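Local coordinates for protein cysteine desulfurase (Elizabethkingia anophelis NUHP1, PDB 5VPR) that probably catalyses the pyridoxal-phosphate-dependent removal of sulfur from L-cysteine, yielding L-alanine and a persulfide on a sulfur carrier, at residues Glu14-Phe19 with Phe396-Ile401; Tyr318-Leu323 with Tyr332-Asn337. All blocks are in the same frame, centred on the assembly; numbering follows the deposited sequence.

Contact 1 of 2, residues Glu14-Phe19 with Phe396-Ile401; sequences EIRSQF and FEEIDI
The guanidinium of Arg16 and the carboxylate of Glu398 stand almost perpendicular, their planes 88° apart, so they cannot pair as two parallel forks. Instead a single oxygen does the work: Arg16 NH1 lies 2.9 Å from Glu398 OE2 in a hydrogen-bonded salt bridge. The donor comes down on OE2 from above the carboxylate plane, 57° out of it, while OE2 in turn is tilted from the guanidinium plane and meets it neither squarely on a face nor at an edge. An N-H...O angle of 135° makes the bond clearly bent, and charge attraction probably counts for more in it than direction. The two side chains reach for each other from opposite directions, and together they bridge the 12.3 Å between the CA atoms of Arg16 and Glu398, the nearest pair across the segments. Glu398 runs extended beyond CG, whereas Arg16 is bent at its third torsion, which swings the guanidinium off the line of its methylenes.

Arg16 NH1 has its stronger partner in the backbone O of Tyr393, so this one nitrogen serves both that carbonyl and Glu398 OE2. Glu398 OE1 accepts from Asn394 ND2; residues just before helix 396-413 thus hold one end of each group. A water lies 2.6 Å from Glu398 OE2 and is within a weak bond of Arg16 NH2. At the edge of the Phe19 ring, in its plane, lies Ile15 O, and Tyr393 packs edge-to-face with the same ring.

In this class-V aminotransferase fold the partly buried bridge links the N-terminal helix 12-17, whose Ile15 packs on helix 287-303, to the start of the C-terminal helix 396-413, whose Ile399 packs on helix 305-324, while Glu398 and Ile401 touch Val32 of strand 29-33.

Contact 2 of 2, residues Tyr318-Leu323 with Tyr332-Asn337; sequences YAQRKL and YGEKAN
Gln320 reaches from its helix to Glu334 in the loop, and its end carries all the contact on the helix side. From CB the chain leaves the backbone with CG anti to N (chi1 180°) and stays extended through the second torsion, a straight arm that carries the amide out to the turn. Its amide carbon CD is the first atom to come near Glu334, 3.9 Å from Glu334 O. Beyond it the two amide atoms divide their roles. NE2 lies 3.3 Å from Glu334 O and donates a hydrogen bond to it; the N-H...O angle of 154° is fairly straight, but the length makes the bond weak. The same nitrogen is also 3.3 Å from Glu334 CG, a van der Waals approach to the methylene. OE1 stands 3.7 Å from Glu334 O, and it takes its hydrogen bond from NH2 of Arg338, just after the loop segment; that is the stronger polar partner of this amide.

Arg338 bonds both partners: besides NH2 to Gln320 OE1, its NH1 makes weak bonds to Gly333 O and Glu334 O, so Glu334 O has two weak donors, Gln320 NE2 and Arg338 NH1. The Glu334 side chain crosses that of Gln320 at about a right angle, and its carboxylate plane is turned 77° from the amide plane. Only its aliphatic part comes close; the carboxylate makes no bond to Gln320.

Gly333 to Ala336 form a type I beta turn, closed by Ala336 N to Gly333 O at 3.1 Å. At the surface of the C-terminal part of this class-V aminotransferase fold, Gln320 thus links helix 305-324 to a turn in the connection between antiparallel strands 330-331 and 341-345.

In the fold
From the N terminus, helix 12-17 comes first, and contact 1 pairs its residues 14-19 with 396-401, closing a loop of 376 residues that encloses the seven-stranded sheet and nearly the whole chain. Contact 2 is nested inside it, joining 318-323 to 332-337 across only eight residues. Although their centres lie about 20 Å apart, the two meet where helix 305-324 packs on helix 396-413: Tyr318 OH lies 2.6 Å from Asp400 OD1, a probable hydrogen bond, and Ile399 CG2 packs 3.6 Å from Ala319 CA. Together they tie the N-terminal helix, the C-terminal helix and the small antiparallel sheet containing strand 341-345.

Contact 1 of 2, residues Glu14-Phe19 with Phe396-Ile401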
loop_
_atom_site.group_PDB
_atom_site.type_symbol
_atom_site.label_atom_id
_atom_site.label_comp_id
_atom_site.label_asym_id
_atom_site.label_seq_id
_atom_site.Cartn_x
_atom_site.Cartn_y
_atom_site.Cartn_z
ATOM N N GLU A 14 6.043 8.579 -22.498
ATOM C CA GLU A 14 6.103 7.149 -22.773
ATOM C C GLU A 14 5.390 6.367 -21.678
ATOM O O GLU A 14 4.692 5.385 -21.958
ATOM C CB GLU A 14 7.558 6.702 -22.916
ATOM C CG GLU A 14 7.735 5.352 -23.600
ATOM C CD GLU A 14 7.493 4.174 -22.665
ATOM O OE1 GLU A 14 7.555 4.363 -21.431
ATOM O OE2 GLU A 14 7.242 3.057 -23.167
ATOM N N ILE A 15 5.537 6.804 -20.423
ATOM C CA ILE A 15 4.867 6.129 -19.312
ATOM C C ILE A 15 3.354 6.214 -19.476
ATOM O O ILE A 15 2.646 5.204 -19.382
ATOM C CB ILE A 15 5.308 6.736 -17.967
ATOM C CG1 ILE A 15 6.806 6.525 -17.712
ATOM C CG2 ILE A 15 4.453 6.191 -16.829
ATOM C CD1 ILE A 15 7.252 5.113 -17.868
ATOM N N ARG A 16 2.836 7.429 -19.713
ATOM C CA ARG A 16 1.388 7.620 -19.792
ATOM C C ARG A 16 0.785 6.858 -20.964
ATOM O O ARG A 16 -0.377 6.440 -20.899
ATOM C CB ARG A 16 1.041 9.114 -19.910
ATOM C CG ARG A 16 1.193 9.909 -18.609
ATOM C CD ARG A 16 0.858 11.390 -18.781
ATOM N NE ARG A 16 -0.541 11.629 -19.151
ATOM C CZ ARG A 16 -1.546 11.733 -18.285
ATOM N NH1 ARG A 16 -1.331 11.609 -16.977
ATOM N NH2 ARG A 16 -2.776 11.954 -18.729
ATOM N N SER A 17 1.548 6.679 -22.046
ATOM C CA SER A 17 1.039 5.923 -23.185
ATOM C C SER A 17 0.756 4.464 -22.837
ATOM O O SER A 17 0.012 3.799 -23.563
ATOM C CB SER A 17 2.029 6.012 -24.355
ATOM O OG SER A 17 3.280 5.441 -24.015
ATOM N N GLN A 18 1.313 3.952 -21.738
ATOM C CA GLN A 18 1.067 2.567 -21.352
ATOM C C GLN A 18 -0.239 2.379 -20.588
ATOM O O GLN A 18 -0.619 1.232 -20.336
ATOM C CB GLN A 18 2.238 2.036 -20.508
ATOM C CG GLN A 18 3.600 2.166 -21.208
ATOM C CD GLN A 18 4.768 1.674 -20.361
ATOM O OE1 GLN A 18 4.708 0.606 -19.746
ATOM N NE2 GLN A 18 5.844 2.452 -20.339
ATOM N N PHE A 19 -0.942 3.457 -20.228
ATOM C CA PHE A 19 -2.138 3.351 -19.390
ATOM C C PHE A 19 -3.370 3.759 -20.179
ATOM O O PHE A 19 -3.676 4.962 -20.279
ATOM C CB PHE A 19 -1.992 4.218 -18.140
ATOM C CG PHE A 19 -0.967 3.704 -17.190
ATOM C CD1 PHE A 19 0.373 3.990 -17.375
ATOM C CD2 PHE A 19 -1.342 2.904 -16.131
ATOM C CE1 PHE A 19 1.327 3.487 -16.501
ATOM C CE2 PHE A 19 -0.401 2.400 -15.254
ATOM C CZ PHE A 19 0.935 2.689 -15.438
ATOM N N PHE A 396 2.867 17.404 -13.855
ATOM C CA PHE A 396 2.755 18.756 -13.319
ATOM C C PHE A 396 1.586 19.505 -13.956
ATOM O O PHE A 396 0.899 20.283 -13.285
ATOM C CB PHE A 396 4.071 19.508 -13.519
ATOM C CG PHE A 396 5.237 18.860 -12.832
ATOM C CD1 PHE A 396 5.386 18.960 -11.455
ATOM C CD2 PHE A 396 6.174 18.137 -13.555
ATOM C CE1 PHE A 396 6.453 18.354 -10.811
ATOM C CE2 PHE A 396 7.244 17.522 -12.916
ATOM C CZ PHE A 396 7.384 17.633 -11.544
ATOM N N GLU A 397 1.330 19.268 -15.246
ATOM C CA GLU A 397 0.173 19.893 -15.882
ATOM C C GLU A 397 -1.122 19.480 -15.192
ATOM O O GLU A 397 -2.052 20.288 -15.063
ATOM C CB GLU A 397 0.129 19.544 -17.372
ATOM N N GLU A 398 -1.194 18.235 -14.711
ATOM C CA GLU A 398 -2.396 17.808 -14.003
ATOM C C GLU A 398 -2.530 18.505 -12.656
ATOM O O GLU A 398 -3.650 18.796 -12.219
ATOM C CB GLU A 398 -2.396 16.293 -13.817
ATOM C CG GLU A 398 -2.708 15.516 -15.085
ATOM C CD GLU A 398 -2.610 14.013 -14.873
ATOM O OE1 GLU A 398 -1.868 13.593 -13.956
ATOM O OE2 GLU A 398 -3.270 13.255 -15.622
ATOM N N ILE A 399 -1.406 18.788 -11.987
ATOM C CA ILE A 399 -1.471 19.501 -10.715
ATOM C C ILE A 399 -1.988 20.926 -10.915
ATOM O O ILE A 399 -2.758 21.439 -10.095
ATOM C CB ILE A 399 -0.099 19.476 -10.021
ATOM C CG1 ILE A 399 0.215 18.038 -9.563
ATOM C CG2 ILE A 399 -0.086 20.445 -8.872
ATOM C CD1 ILE A 399 1.639 17.830 -9.065
ATOM N N ASP A 400 -1.587 21.584 -12.006
ATOM C CA ASP A 400 -2.127 22.913 -12.293
ATOM C C ASP A 400 -3.633 22.856 -12.510
ATOM O O ASP A 400 -4.365 23.750 -12.071
ATOM C CB ASP A 400 -1.439 23.521 -13.512
ATOM C CG ASP A 400 0.038 23.754 -13.288
ATOM O OD1 ASP A 400 0.458 23.910 -12.119
ATOM O OD2 ASP A 400 0.780 23.775 -14.290
ATOM N N ILE A 401 -4.114 21.801 -13.175
ATOM C CA ILE A 401 -5.553 21.629 -13.360
ATOM C C ILE A 401 -6.241 21.464 -12.013
ATOM O O ILE A 401 -7.326 22.013 -11.779
ATOM C CB ILE A 401 -5.823 20.435 -14.296
ATOM C CG1 ILE A 401 -5.350 20.759 -15.714
ATOM C CG2 ILE A 401 -7.300 20.052 -14.290
ATOM C CD1 ILE A 401 -5.525 19.616 -16.673
HETATM O O HOH W 1 -4.945 14.223 -17.388
#

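Contact 2 of 2, residues Tyr318-Leu323 with Tyr332-Asn337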
loop_
_atom_site.group_PDB
_atom_site.type_symbol
_atom_site.label_atom_id
_atom_site.label_comp_id
_atom_site.label_asym_id
_atom_site.label_seq_id
_atom_site.Cartn_x
_atom_site.Cartn_y
_atom_site.Cartn_z
ATOM N N TYR A 318 5.619 20.116 -5.700
ATOM C CA TYR A 318 4.989 21.109 -6.567
ATOM C C TYR A 318 3.534 21.333 -6.172
ATOM O O TYR A 318 3.083 22.475 -6.041
ATOM C CB TYR A 318 5.095 20.659 -8.026
ATOM C CG TYR A 318 4.508 21.630 -9.025
ATOM C CD1 TYR A 318 3.344 21.326 -9.733
ATOM C CD2 TYR A 318 5.121 22.852 -9.264
ATOM C CE1 TYR A 318 2.817 22.229 -10.660
ATOM C CE2 TYR A 318 4.607 23.740 -10.169
ATOM C CZ TYR A 318 3.461 23.434 -10.863
ATOM O OH TYR A 318 2.974 24.354 -11.761
ATOM N N ALA A 319 2.786 20.247 -5.960
ATOM C CA ALA A 319 1.376 20.378 -5.609
ATOM C C ALA A 319 1.206 21.101 -4.277
ATOM O O ALA A 319 0.387 22.020 -4.156
ATOM C CB ALA A 319 0.712 18.998 -5.570
ATOM N N GLN A 320 1.972 20.701 -3.261
ATOM C CA GLN A 320 1.856 21.363 -1.963
ATOM C C GLN A 320 2.219 22.837 -2.069
ATOM O O GLN A 320 1.578 23.692 -1.447
ATOM C CB GLN A 320 2.727 20.658 -0.919
ATOM C CG GLN A 320 2.643 21.312 0.460
ATOM C CD GLN A 320 3.345 20.525 1.559
ATOM O OE1 GLN A 320 3.060 19.347 1.779
ATOM N NE2 GLN A 320 4.258 21.182 2.262
ATOM N N ARG A 321 3.217 23.161 -2.890
ATOM C CA ARG A 321 3.578 24.561 -3.091
ATOM C C ARG A 321 2.442 25.330 -3.753
ATOM O O ARG A 321 2.039 26.406 -3.289
ATOM C CB ARG A 321 4.853 24.651 -3.932
ATOM C CG ARG A 321 5.822 25.705 -3.481
ATOM C CD ARG A 321 7.124 25.630 -4.261
ATOM N NE ARG A 321 6.978 26.119 -5.629
ATOM C CZ ARG A 321 7.234 25.399 -6.716
ATOM N NH1 ARG A 321 7.660 24.148 -6.600
ATOM N NH2 ARG A 321 7.069 25.940 -7.920
ATOM N N LYS A 322 1.903 24.793 -4.849
ATOM C CA LYS A 322 0.868 25.532 -5.561
ATOM C C LYS A 322 -0.414 25.617 -4.739
ATOM O O LYS A 322 -1.112 26.634 -4.780
ATOM C CB LYS A 322 0.612 24.888 -6.922
ATOM C CG LYS A 322 1.746 25.093 -7.912
ATOM C CD LYS A 322 2.046 26.580 -8.082
ATOM C CE LYS A 322 2.741 26.872 -9.409
ATOM N NZ LYS A 322 3.005 28.335 -9.623
ATOM N N LEU A 323 -0.731 24.570 -3.969
ATOM C CA LEU A 323 -1.969 24.591 -3.197
ATOM C C LEU A 323 -1.893 25.607 -2.068
ATOM O O LEU A 323 -2.879 26.295 -1.776
ATOM C CB LEU A 323 -2.278 23.205 -2.646
ATOM C CG LEU A 323 -2.754 22.153 -3.651
ATOM C CD1 LEU A 323 -2.950 20.826 -2.948
ATOM C CD2 LEU A 323 -4.029 22.593 -4.354
ATOM N N TYR A 332 -2.456 19.278 5.817
ATOM C CA TYR A 332 -2.231 18.471 7.006
ATOM C C TYR A 332 -0.924 17.699 6.882
ATOM O O TYR A 332 -0.594 17.176 5.815
ATOM C CB TYR A 332 -3.401 17.509 7.229
ATOM C CG TYR A 332 -4.703 18.224 7.516
ATOM C CD1 TYR A 332 -4.984 18.712 8.787
ATOM C CD2 TYR A 332 -5.643 18.422 6.516
ATOM C CE1 TYR A 332 -6.166 19.376 9.055
ATOM C CE2 TYR A 332 -6.828 19.088 6.774
ATOM C CZ TYR A 332 -7.086 19.559 8.045
ATOM O OH TYR A 332 -8.266 20.220 8.304
ATOM N N GLY A 333 -0.182 17.631 7.983
ATOM C CA GLY A 333 1.145 17.034 7.934
ATOM C C GLY A 333 2.059 17.746 6.960
ATOM O O GLY A 333 2.850 17.097 6.262
ATOM N N GLU A 334 1.957 19.076 6.898
ATOM C CA GLU A 334 2.678 19.847 5.893
ATOM C C GLU A 334 4.179 19.664 6.024
ATOM O O GLU A 334 4.886 19.474 5.026
ATOM C CB GLU A 334 2.324 21.324 6.023
ATOM C CG GLU A 334 3.199 22.223 5.185
ATOM C CD GLU A 334 2.973 23.685 5.490
ATOM O OE1 GLU A 334 1.918 24.012 6.076
ATOM O OE2 GLU A 334 3.856 24.500 5.153
ATOM N N LYS A 335 4.685 19.728 7.243
ATOM C CA LYS A 335 6.114 19.609 7.456
ATOM C C LYS A 335 6.589 18.161 7.488
ATOM O O LYS A 335 7.797 17.928 7.577
ATOM C CB LYS A 335 6.496 20.319 8.755
ATOM N N ALA A 336 5.693 17.186 7.408
ATOM C CA ALA A 336 6.089 15.795 7.581
ATOM C C ALA A 336 6.622 15.195 6.282
ATOM O O ALA A 336 6.264 15.619 5.179
ATOM C CB ALA A 336 4.912 14.958 8.088
ATOM N N ASN A 337 7.481 14.190 6.434
ATOM C CA ASN A 337 7.933 13.375 5.312
ATOM C C ASN A 337 6.775 12.498 4.834
ATOM O O ASN A 337 6.223 11.709 5.608
ATOM C CB ASN A 337 9.140 12.541 5.756
ATOM C CG ASN A 337 9.593 11.528 4.713
ATOM O OD1 ASN A 337 9.326 11.675 3.520
ATOM N ND2 ASN A 337 10.289 10.486 5.168
#